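Local coordinates for protein alpha-1,3-glucanase (Streptomyces thermodiastaticus, PDB 7C7D) that probably hydrolyses internal alpha-1,3-glucosidic linkages of alpha-1,3-glucan, as a thermostable glycoside hydrolase of family GH87 with a calcium-bound N-terminal domain, at residues A[196-205]-A[261-269]; A[208-216]-A[227-235]. One frame throughout, in Å; residues are numbered along the deposited sequence. Where two conformers were deposited one is given.

Interaction 1 (A[196-205]-A[261-269])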
ATOM      1  N   GLU A 196      -4.407  16.359   9.035  1.00 18.94           N
ATOM      2  CA  GLU A 196      -2.963  16.534   8.930  1.00 20.61           C
ATOM      3  C   GLU A 196      -2.570  17.972   9.229  1.00 21.77           C
ATOM      4  O   GLU A 196      -3.283  18.915   8.865  1.00 20.97           O
ATOM      5  CB  GLU A 196      -2.458  16.172   7.521  1.00 20.08           C
ATOM      6  CG  GLU A 196      -0.935  16.183   7.395  1.00 22.07           C
ATOM      7  CD  GLU A 196      -0.427  15.560   6.108  1.00 23.03           C
ATOM      8  OE1 GLU A 196      -1.229  14.942   5.371  1.00 22.69           O
ATOM      9  OE2 GLU A 196       0.787  15.688   5.836  1.00 23.38           O
ATOM     10  N   GLN A 197      -1.420  18.135   9.883  1.00 24.15           N
ATOM     11  CA  GLN A 197      -0.779  19.433  10.040  1.00 27.06           C
ATOM     12  C   GLN A 197       0.264  19.573   8.941  1.00 27.83           C
ATOM     13  O   GLN A 197       1.311  18.916   8.983  1.00 27.44           O
ATOM     14  CB  GLN A 197      -0.121  19.544  11.412  1.00 29.21           C
ATOM     15  CG  GLN A 197       0.455  20.918  11.683  1.00 32.34           C
ATOM     16  CD  GLN A 197      -0.614  21.994  11.702  1.00 35.11           C
ATOM     17  OE1 GLN A 197      -0.378  23.125  11.276  1.00 37.42           O
ATOM     18  NE2 GLN A 197      -1.791  21.652  12.212  1.00 36.46           N
ATOM     19  N   VAL A 198      -0.025  20.419   7.958  1.00 26.17           N
ATOM     20  CA  VAL A 198       0.873  20.668   6.838  1.00 26.97           C
ATOM     21  C   VAL A 198       1.596  21.981   7.090  1.00 28.44           C
ATOM     22  O   VAL A 198       0.964  22.998   7.398  1.00 29.49           O
ATOM     23  CB  VAL A 198       0.102  20.707   5.509  1.00 27.47           C
ATOM     24  CG1 VAL A 198       1.016  21.151   4.370  1.00 28.22           C
ATOM     25  CG2 VAL A 198      -0.499  19.341   5.216  1.00 26.87           C
ATOM     26  N   SER A 199       2.917  21.956   6.965  1.00 28.58           N
ATOM     27  CA  SER A 199       3.718  23.154   7.142  1.00 29.64           C
ATOM     28  C   SER A 199       3.393  24.176   6.058  1.00 28.04           C
ATOM     29  O   SER A 199       2.908  23.841   4.972  1.00 27.83           O
ATOM     30  CB  SER A 199       5.199  22.798   7.048  1.00 32.84           C
ATOM     31  OG  SER A 199       5.660  22.242   8.263  1.00 35.93           O
ATOM     32  N   ALA A 200       3.672  25.440   6.359  1.00 28.53           N
ATOM     33  CA  ALA A 200       3.579  26.472   5.341  1.00 27.71           C
ATOM     34  C   ALA A 200       4.540  26.158   4.195  1.00 28.04           C
ATOM     35  O   ALA A 200       5.516  25.416   4.350  1.00 28.30           O
ATOM     36  CB  ALA A 200       3.901  27.842   5.943  1.00 28.12           C
ATOM     37  N   ALA A 201       4.242  26.720   3.027  1.00 26.73           N
ATOM     38  CA  ALA A 201       5.091  26.510   1.864  1.00 26.67           C
ATOM     39  C   ALA A 201       6.518  26.949   2.168  1.00 27.03           C
ATOM     40  O   ALA A 201       6.741  28.022   2.735  1.00 27.98           O
ATOM     41  CB  ALA A 201       4.539  27.293   0.675  1.00 28.43           C
ATOM     42  N   ALA A 202       7.484  26.107   1.811  1.00 27.66           N
ATOM     43  CA  ALA A 202       8.881  26.412   2.064  1.00 29.96           C
ATOM     44  C   ALA A 202       9.402  27.427   1.053  1.00 31.21           C
ATOM     45  O   ALA A 202       8.852  27.599  -0.038  1.00 30.97           O
ATOM     46  CB  ALA A 202       9.730  25.144   1.989  1.00 29.87           C
ATOM     47  N   GLY A 203      10.484  28.115   1.438  1.00 32.74           N
ATOM     48  CA  GLY A 203      11.119  29.064   0.551  1.00 34.22           C
ATOM     49  C   GLY A 203      12.193  28.434  -0.319  1.00 34.45           C
ATOM     50  O   GLY A 203      12.729  27.371  -0.015  1.00 35.29           O
ATOM     51  N   GLN A 204      12.512  29.122  -1.407  1.00 35.02           N
ATOM     52  CA  GLN A 204      13.477  28.602  -2.365  1.00 35.31           C
ATOM     53  C   GLN A 204      14.872  28.563  -1.746  1.00 36.33           C
ATOM     54  O   GLN A 204      15.341  29.583  -1.228  1.00 37.05           O
ATOM     55  CB  GLN A 204      13.493  29.486  -3.608  1.00 35.11           C
ATOM     56  CG  GLN A 204      14.606  29.144  -4.569  1.00 34.78           C
ATOM     57  CD  GLN A 204      14.499  29.881  -5.886  1.00 35.73           C
ATOM     58  OE1 GLN A 204      13.690  30.795  -6.039  1.00 37.83           O
ATOM     59  NE2 GLN A 204      15.315  29.478  -6.851  1.00 34.48           N
ATOM     60  N   PRO A 205      15.559  27.423  -1.779  1.00 37.14           N
ATOM     61  CA  PRO A 205      16.918  27.364  -1.231  1.00 37.71           C
ATOM     62  C   PRO A 205      17.876  28.206  -2.057  1.00 37.55           C
ATOM     63  O   PRO A 205      17.713  28.370  -3.268  1.00 36.85           O
ATOM     64  CB  PRO A 205      17.280  25.875  -1.329  1.00 38.29           C
ATOM     65  CG  PRO A 205      15.993  25.157  -1.601  1.00 38.70           C
ATOM     66  CD  PRO A 205      15.109  26.125  -2.300  1.00 37.17           C
ATOM     67  N   LEU A 261      15.462  17.548  -7.058  1.00 18.33           N
ATOM     68  CA  LEU A 261      14.244  18.200  -7.521  0.58 18.63           C
ATOM     69  C   LEU A 261      13.399  18.443  -6.280  1.00 18.12           C
ATOM     70  O   LEU A 261      12.879  17.496  -5.679  1.00 17.92           O
ATOM     71  CB  LEU A 261      13.521  17.308  -8.526  0.58 20.25           C
ATOM     72  CG  LEU A 261      12.423  17.891  -9.411  0.58 21.15           C
ATOM     73  CD1 LEU A 261      12.864  19.184 -10.048  0.58 22.87           C
ATOM     74  CD2 LEU A 261      12.030  16.887 -10.480  0.58 21.27           C
ATOM     75  N   GLN A 262      13.284  19.706  -5.885  1.00 18.69           N
ATOM     76  CA  GLN A 262      12.693  20.069  -4.609  1.00 19.86           C
ATOM     77  C   GLN A 262      11.542  21.040  -4.804  1.00 19.25           C
ATOM     78  O   GLN A 262      11.709  22.102  -5.419  1.00 20.06           O
ATOM     79  CB  GLN A 262      13.741  20.704  -3.705  1.00 23.50           C
ATOM     80  CG  GLN A 262      13.183  21.174  -2.380  1.00 28.38           C
ATOM     81  CD  GLN A 262      14.269  21.523  -1.398  1.00 33.68           C
ATOM     82  OE1 GLN A 262      15.449  21.277  -1.649  1.00 36.42           O
ATOM     83  NE2 GLN A 262      13.883  22.102  -0.268  1.00 34.52           N
ATOM     84  N   GLY A 263      10.380  20.677  -4.256  1.00 18.88           N
ATOM     85  CA  GLY A 263       9.245  21.568  -4.198  1.00 19.26           C
ATOM     86  C   GLY A 263       9.132  22.262  -2.847  1.00 18.86           C
ATOM     87  O   GLY A 263       9.944  22.085  -1.940  1.00 19.15           O
ATOM     88  N   ALA A 264       8.085  23.073  -2.734  1.00 19.09           N
ATOM     89  CA  ALA A 264       7.785  23.823  -1.522  1.00 19.60           C
ATOM     90  C   ALA A 264       6.958  23.021  -0.531  1.00 19.23           C
ATOM     91  O   ALA A 264       6.564  23.562   0.514  1.00 20.57           O
ATOM     92  CB  ALA A 264       7.041  25.113  -1.883  1.00 20.63           C
ATOM     93  N   GLY A 265       6.712  21.746  -0.824  1.00 17.70           N
ATOM     94  CA  GLY A 265       5.790  20.921  -0.071  1.00 17.44           C
ATOM     95  C   GLY A 265       4.788  20.287  -1.010  1.00 16.35           C
ATOM     96  O   GLY A 265       4.345  20.922  -1.969  1.00 17.56           O
ATOM     97  N   SER A 266       4.423  19.032  -0.744  1.00 15.66           N
ATOM     98  CA  SER A 266       3.563  18.291  -1.656  1.00 15.75           C
ATOM     99  C   SER A 266       2.134  18.819  -1.715  1.00 14.92           C
ATOM    100  O   SER A 266       1.367  18.362  -2.569  1.00 16.54           O
ATOM    101  CB  SER A 266       3.563  16.814  -1.277  1.00 16.38           C
ATOM    102  OG  SER A 266       2.954  16.645  -0.013  1.00 17.43           O
ATOM    103  N   TRP A 267       1.747  19.740  -0.836  1.00 15.80           N
ATOM    104  CA  TRP A 267       0.451  20.392  -0.941  1.00 16.92           C
ATOM    105  C   TRP A 267       0.516  21.698  -1.719  1.00 18.51           C
ATOM    106  O   TRP A 267      -0.526  22.319  -1.943  1.00 20.06           O
ATOM    107  CB  TRP A 267      -0.152  20.634   0.450  1.00 17.01           C
ATOM    108  CG  TRP A 267      -0.523  19.355   1.152  1.00 16.62           C
ATOM    109  CD1 TRP A 267       0.331  18.370   1.576  1.00 17.12           C
ATOM    110  CD2 TRP A 267      -1.842  18.916   1.502  1.00 16.79           C
ATOM    111  NE1 TRP A 267      -0.377  17.354   2.170  1.00 17.24           N
ATOM    112  CE2 TRP A 267      -1.710  17.665   2.141  1.00 17.08           C
ATOM    113  CE3 TRP A 267      -3.122  19.461   1.344  1.00 18.26           C
ATOM    114  CZ2 TRP A 267      -2.808  16.953   2.625  1.00 16.96           C
ATOM    115  CZ3 TRP A 267      -4.216  18.745   1.825  1.00 18.19           C
ATOM    116  CH2 TRP A 267      -4.048  17.506   2.459  1.00 17.98           C
ATOM    117  N   TYR A 268       1.703  22.114  -2.153  1.00 17.70           N
ATOM    118  CA  TYR A 268       1.895  23.398  -2.823  1.00 18.95           C
ATOM    119  C   TYR A 268       2.489  23.279  -4.215  1.00 19.09           C
ATOM    120  O   TYR A 268       2.043  23.979  -5.129  1.00 20.39           O
ATOM    121  CB  TYR A 268       2.799  24.302  -1.975  1.00 20.52           C
ATOM    122  CG  TYR A 268       2.297  24.492  -0.571  1.00 23.19           C
ATOM    123  CD1 TYR A 268       1.193  25.292  -0.306  1.00 25.73           C
ATOM    124  CD2 TYR A 268       2.917  23.857   0.494  1.00 23.87           C
ATOM    125  CE1 TYR A 268       0.729  25.462   0.986  1.00 26.90           C
ATOM    126  CE2 TYR A 268       2.460  24.019   1.783  1.00 24.83           C
ATOM    127  CZ  TYR A 268       1.367  24.822   2.024  1.00 26.82           C
ATOM    128  OH  TYR A 268       0.914  24.979   3.316  1.00 29.28           O
ATOM    129  N   SER A 269       3.505  22.438  -4.395  1.00 17.84           N
ATOM    130  CA  SER A 269       4.153  22.246  -5.688  1.00 17.66           C
ATOM    131  C   SER A 269       3.621  20.952  -6.285  1.00 16.50           C
ATOM    132  O   SER A 269       3.981  19.863  -5.833  1.00 16.76           O
ATOM    133  CB  SER A 269       5.668  22.185  -5.517  1.00 17.81           C
ATOM    134  OG  SER A 269       6.155  23.344  -4.857  1.00 18.47           O
TER
HETATM  135  O   HOH W   1       1.776  15.780   3.263  1.00 27.94           O
HETATM  136  O   HOH W   2       6.352  22.764   3.126  1.00 46.53           O

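Interaction 2 (A[208-216]-A[227-235])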
ATOM      1  N   SER A 208      19.544  27.529  -5.885  1.00 34.50           N
ATOM      2  CA  SER A 208      18.775  26.599  -6.692  1.00 31.87           C
ATOM      3  C   SER A 208      18.313  27.261  -7.990  1.00 30.46           C
ATOM      4  O   SER A 208      18.242  28.489  -8.107  1.00 31.68           O
ATOM      5  CB  SER A 208      17.574  26.064  -5.908  1.00 31.14           C
ATOM      6  OG  SER A 208      16.738  27.118  -5.475  1.00 31.53           O
ATOM      7  N   VAL A 209      18.015  26.421  -8.977  1.00 28.25           N
ATOM      8  CA  VAL A 209      17.544  26.858 -10.287  1.00 27.05           C
ATOM      9  C   VAL A 209      16.045  26.608 -10.339  1.00 25.03           C
ATOM     10  O   VAL A 209      15.603  25.460 -10.238  1.00 24.35           O
ATOM     11  CB  VAL A 209      18.253  26.088 -11.413  1.00 27.31           C
ATOM     12  CG1 VAL A 209      17.673  26.472 -12.772  1.00 27.96           C
ATOM     13  CG2 VAL A 209      19.750  26.330 -11.366  1.00 27.83           C
ATOM     14  N   SER A 210      15.260  27.666 -10.502  1.00 25.25           N
ATOM     15  CA  SER A 210      13.809  27.524 -10.531  1.00 25.17           C
ATOM     16  C   SER A 210      13.334  27.078 -11.909  1.00 24.00           C
ATOM     17  O   SER A 210      13.802  27.583 -12.935  1.00 24.45           O
ATOM     18  CB  SER A 210      13.145  28.852 -10.171  1.00 26.85           C
ATOM     19  OG  SER A 210      11.740  28.771 -10.342  1.00 29.28           O
ATOM     20  N   VAL A 211      12.383  26.135 -11.925  1.00 22.47           N
ATOM     21  CA  VAL A 211      11.799  25.694 -13.190  1.00 22.72           C
ATOM     22  C   VAL A 211      11.073  26.833 -13.892  1.00 23.40           C
ATOM     23  O   VAL A 211      10.998  26.858 -15.125  1.00 22.90           O
ATOM     24  CB  VAL A 211      10.882  24.464 -13.002  1.00 21.51           C
ATOM     25  CG1 VAL A 211      11.674  23.272 -12.524  1.00 21.22           C
ATOM     26  CG2 VAL A 211       9.744  24.774 -12.046  1.00 22.61           C
ATOM     27  N   THR A 212      10.511  27.781 -13.135  1.00 24.80           N
ATOM     28  CA  THR A 212       9.811  28.889 -13.777  1.00 27.05           C
ATOM     29  C   THR A 212      10.776  29.825 -14.490  1.00 28.79           C
ATOM     30  O   THR A 212      10.398  30.469 -15.475  1.00 30.92           O
ATOM     31  CB  THR A 212       8.936  29.643 -12.772  1.00 28.45           C
ATOM     32  OG1 THR A 212       9.731  30.087 -11.667  1.00 30.45           O
ATOM     33  CG2 THR A 212       7.819  28.740 -12.266  1.00 28.13           C
ATOM     34  N   ASP A 213      12.023  29.905 -14.024  1.00 29.05           N
ATOM     35  CA  ASP A 213      13.028  30.678 -14.742  1.00 31.23           C
ATOM     36  C   ASP A 213      13.412  30.025 -16.063  1.00 30.71           C
ATOM     37  O   ASP A 213      13.952  30.704 -16.943  1.00 32.06           O
ATOM     38  CB  ASP A 213      14.268  30.880 -13.867  1.00 33.81           C
ATOM     39  CG  ASP A 213      14.014  31.816 -12.699  1.00 36.37           C
ATOM     40  OD1 ASP A 213      12.957  32.483 -12.686  1.00 38.38           O
ATOM     41  OD2 ASP A 213      14.873  31.891 -11.797  1.00 36.80           O
ATOM     42  N   LYS A 214      13.141  28.733 -16.223  1.00 30.18           N
ATOM     43  CA  LYS A 214      13.397  28.018 -17.463  1.00 30.24           C
ATOM     44  C   LYS A 214      12.143  27.862 -18.311  1.00 29.66           C
ATOM     45  O   LYS A 214      12.146  27.082 -19.269  1.00 30.53           O
ATOM     46  CB  LYS A 214      14.017  26.650 -17.173  1.00 30.59           C
ATOM     47  CG  LYS A 214      15.353  26.722 -16.455  1.00 32.16           C
ATOM     48  CD  LYS A 214      16.428  27.304 -17.358  1.00 33.33           C
ATOM     49  CE  LYS A 214      17.761  27.404 -16.644  1.00 34.80           C
ATOM     50  NZ  LYS A 214      18.831  27.877 -17.571  1.00 35.54           N
ATOM     51  N   GLY A 215      11.074  28.576 -17.979  1.00 27.55           N
ATOM     52  CA  GLY A 215       9.888  28.600 -18.804  1.00 26.95           C
ATOM     53  C   GLY A 215       8.745  27.721 -18.353  1.00 25.95           C
ATOM     54  O   GLY A 215       7.765  27.591 -19.093  1.00 26.99           O
ATOM     55  N   ALA A 216       8.832  27.112 -17.174  1.00 23.86           N
ATOM     56  CA  ALA A 216       7.729  26.292 -16.693  1.00 23.52           C
ATOM     57  C   ALA A 216       6.523  27.170 -16.394  1.00 24.12           C
ATOM     58  O   ALA A 216       6.660  28.310 -15.940  1.00 26.17           O
ATOM     59  CB  ALA A 216       8.138  25.529 -15.433  1.00 22.55           C
ATOM     60  N   ALA A 227      10.993  22.689 -19.762  1.00 19.91           N
ATOM     61  CA  ALA A 227      11.549  23.551 -18.725  1.00 20.59           C
ATOM     62  C   ALA A 227      12.181  22.736 -17.604  1.00 19.98           C
ATOM     63  O   ALA A 227      13.269  23.072 -17.122  1.00 20.08           O
ATOM     64  CB  ALA A 227      10.469  24.474 -18.165  1.00 20.95           C
ATOM     65  N   PHE A 228      11.511  21.668 -17.165  1.00 19.14           N
ATOM     66  CA  PHE A 228      12.103  20.821 -16.133  1.00 19.00           C
ATOM     67  C   PHE A 228      13.388  20.181 -16.639  1.00 18.55           C
ATOM     68  O   PHE A 228      14.389  20.115 -15.918  1.00 18.97           O
ATOM     69  CB  PHE A 228      11.112  19.738 -15.704  1.00 17.80           C
ATOM     70  CG  PHE A 228      10.144  20.175 -14.639  1.00 17.90           C
ATOM     71  CD1 PHE A 228       9.370  21.315 -14.798  1.00 18.55           C
ATOM     72  CD2 PHE A 228      10.001  19.432 -13.474  1.00 18.81           C
ATOM     73  CE1 PHE A 228       8.476  21.708 -13.813  1.00 19.45           C
ATOM     74  CE2 PHE A 228       9.113  19.822 -12.488  1.00 20.11           C
ATOM     75  CZ  PHE A 228       8.350  20.959 -12.655  1.00 19.53           C
ATOM     76  N   ARG A 229      13.370  19.706 -17.884  1.00 19.68           N
ATOM     77  CA  ARG A 229      14.562  19.144 -18.503  1.00 21.84           C
ATOM     78  C   ARG A 229      15.694  20.165 -18.527  1.00 22.56           C
ATOM     79  O   ARG A 229      16.839  19.851 -18.178  1.00 23.21           O
ATOM     80  CB  ARG A 229      14.182  18.710 -19.915  1.00 26.32           C
ATOM     81  CG  ARG A 229      15.148  17.846 -20.670  1.00 30.52           C
ATOM     82  CD  ARG A 229      14.432  17.415 -21.941  1.00 33.30           C
ATOM     83  NE  ARG A 229      15.270  16.672 -22.867  1.00 35.47           N
ATOM     84  CZ  ARG A 229      14.999  16.560 -24.162  1.00 36.08           C
ATOM     85  NH1 ARG A 229      13.923  17.152 -24.663  1.00 35.11           N
ATOM     86  NH2 ARG A 229      15.802  15.865 -24.954  1.00 37.89           N
ATOM     87  N   ASP A 230      15.385  21.403 -18.924  1.00 22.13           N
ATOM     88  CA  ASP A 230      16.405  22.448 -18.979  1.00 23.90           C
ATOM     89  C   ASP A 230      16.933  22.787 -17.591  1.00 24.00           C
ATOM     90  O   ASP A 230      18.133  23.027 -17.419  1.00 25.37           O
ATOM     91  CB  ASP A 230      15.838  23.700 -19.650  1.00 25.69           C
ATOM     92  CG  ASP A 230      15.564  23.505 -21.130  1.00 28.77           C
ATOM     93  OD1 ASP A 230      16.105  22.550 -21.725  1.00 30.38           O
ATOM     94  OD2 ASP A 230      14.811  24.320 -21.703  1.00 30.28           O
ATOM     95  N   ALA A 231      16.052  22.831 -16.588  1.00 22.60           N
ATOM     96  CA  ALA A 231      16.496  23.134 -15.232  1.00 22.57           C
ATOM     97  C   ALA A 231      17.415  22.043 -14.702  1.00 21.87           C
ATOM     98  O   ALA A 231      18.441  22.336 -14.079  1.00 22.83           O
ATOM     99  CB  ALA A 231      15.290  23.327 -14.315  1.00 22.61           C
ATOM    100  N   ILE A 232      17.063  20.779 -14.944  1.00 21.42           N
ATOM    101  CA  ILE A 232      17.902  19.666 -14.507  1.00 22.67           C
ATOM    102  C   ILE A 232      19.292  19.770 -15.119  1.00 25.06           C
ATOM    103  O   ILE A 232      20.307  19.596 -14.433  1.00 25.89           O
ATOM    104  CB  ILE A 232      17.217  18.326 -14.832  1.00 23.39           C
ATOM    105  CG1 ILE A 232      15.991  18.138 -13.938  1.00 22.68           C
ATOM    106  CG2 ILE A 232      18.192  17.161 -14.679  1.00 24.85           C
ATOM    107  CD1 ILE A 232      15.094  16.994 -14.371  1.00 22.71           C
ATOM    108  N   ALA A 233      19.360  20.074 -16.419  1.00 27.24           N
ATOM    109  CA  ALA A 233      20.654  20.219 -17.077  1.00 30.33           C
ATOM    110  C   ALA A 233      21.452  21.382 -16.501  1.00 31.74           C
ATOM    111  O   ALA A 233      22.683  21.307 -16.416  1.00 33.88           O
ATOM    112  CB  ALA A 233      20.460  20.387 -18.586  1.00 31.39           C
ATOM    113  N   ALA A 234      20.774  22.453 -16.085  1.00 30.66           N
ATOM    114  CA  ALA A 234      21.451  23.635 -15.563  1.00 31.27           C
ATOM    115  C   ALA A 234      21.803  23.525 -14.085  1.00 30.65           C
ATOM    116  O   ALA A 234      22.556  24.365 -13.580  1.00 31.60           O
ATOM    117  CB  ALA A 234      20.585  24.877 -15.784  1.00 32.41           C
ATOM    118  N   ALA A 235      21.285  22.520 -13.384  1.00 30.07           N
ATOM    119  CA  ALA A 235      21.484  22.381 -11.945  1.00 30.79           C
ATOM    120  C   ALA A 235      22.193  21.081 -11.585  1.00 29.63           C
ATOM    121  O   ALA A 235      21.975  20.532 -10.504  1.00 30.42           O
ATOM    122  CB  ALA A 235      20.162  22.511 -11.191  1.00 31.51           C
TER
HETATM  123  O   HOH W   3      12.280  25.596 -21.428  1.00 53.90           O

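Interaction 1 (A[196-205]-A[261-269])
Tyr268 reaches from the 261-269 loop to the backbone of 196-205, and its side chain can be followed outward from CB. There CG is set anti to the carbonyl carbon, which carries the ring beneath Ala201: Ala201 CB stands over its centre, 3.8 Å from the ring centroid and 11° off the normal, a CH-pi contact shared by CG, CD1 and CD2, with CD2 also near Ala201 CA. Farther out, CE2 and CZ pass Ser199 O and Ala201 N, and OH at the tip donates to Ser199 O over 2.8 Å. That acceptor sits at the ring edge, in its plane, while the donor is tilted 28° from the carbonyl plane. The segment 196-205 leads from strand 188-196 of the calcium-bearing N-terminal beta domain to strand 209-210, at the start of the parallel beta-helix. The 261-269 loop touches that domain itself: Trp267 packs on strands 109-117 (Ala111, Thr113) and 163-169 (Leu168), with a cation-pi contact to Arg166. Val198 CG2 covers one indole face, 3.7 Å from the centroid of the Trp267 five-membered ring. A water in the indole plane accepts from Trp267 NE1 and donates to Glu196 OE2, whose direct partner is Arg346 in a salt bridge. Farther along the linker, Ala202 N donates to Ala264 O at 3.0 Å, nearly straight (174°) and on a lone pair; a second water donates to both Ala264 O and Ala200 O.

Interaction 2 (A[208-216]-A[227-235])
Val209 meets the C-terminal end of helix 225-234: its CG2 lies 3.8 Å from Ala235 CB, and its CG1 faces Ala231 CB more loosely. Two residues on, Val211 sits over the Phe228 ring. With CG1 anti to the carbonyl carbon (chi1 -64°), that methyl stands above the ring centre, 3.8 Å from the centroid and 13° off the normal, a CH-pi contact; CB and CG2 border the same ring at CE1, and CG1 also touches Ala231 CB. The chain then turns through 211-213, where Val211 O accepts from both Lys214 N and Ala216 N, which approach from opposite faces of its carbonyl plane. Lys214 runs alongside the helix, bent at chi2 (-68°), passing CG by Ala231 and CE by Ala234 CB; a water donates to Lys214 O and to Asp230 OD2, while Asp230 OD1 is held by Gln226. The turn closes round the Ala227 methyl, whose CB lies 3.3 Å from both Lys214 O and Ala216 N. Ala216 CB packs on Ala227 CB (3.7 Å) and reaches the edge of the Phe228 ring. Strand 209-210 and the turn after it thus pack on helix 225-234, which joins parallel strands 209-210 and 238-242 and probably caps the N-terminal end of the beta-helix, as in pectate-lyase-like folds. Lys214 NZ stays 6.8 Å from Asp230 OD2, so any attraction is probably weak and long-range; the contact between side chains is chiefly apolar, using a face and the edge of Phe228.

The centres of the two interactions are about 18 Å apart, and both lie at the N-terminal end of the beta-helix. In chain order come 196-205, 208-216, 227-235 and 261-269, so both halves of interaction 2 fall between those of interaction 1. Strand 238-242 connects them: it pairs in parallel with strand 209-210 on one side and with strand 259-263 on the other. Direct evidence of contiguity is the packing of Gln204 NE2 on Ser210 CB at 4.0 Å. Interaction 2 thus places a helix against the first strand of the beta-helix and the turn that follows it, while interaction 1 fastens the incoming interdomain linker to a following turn, consistent with a fixed junction between the two domains.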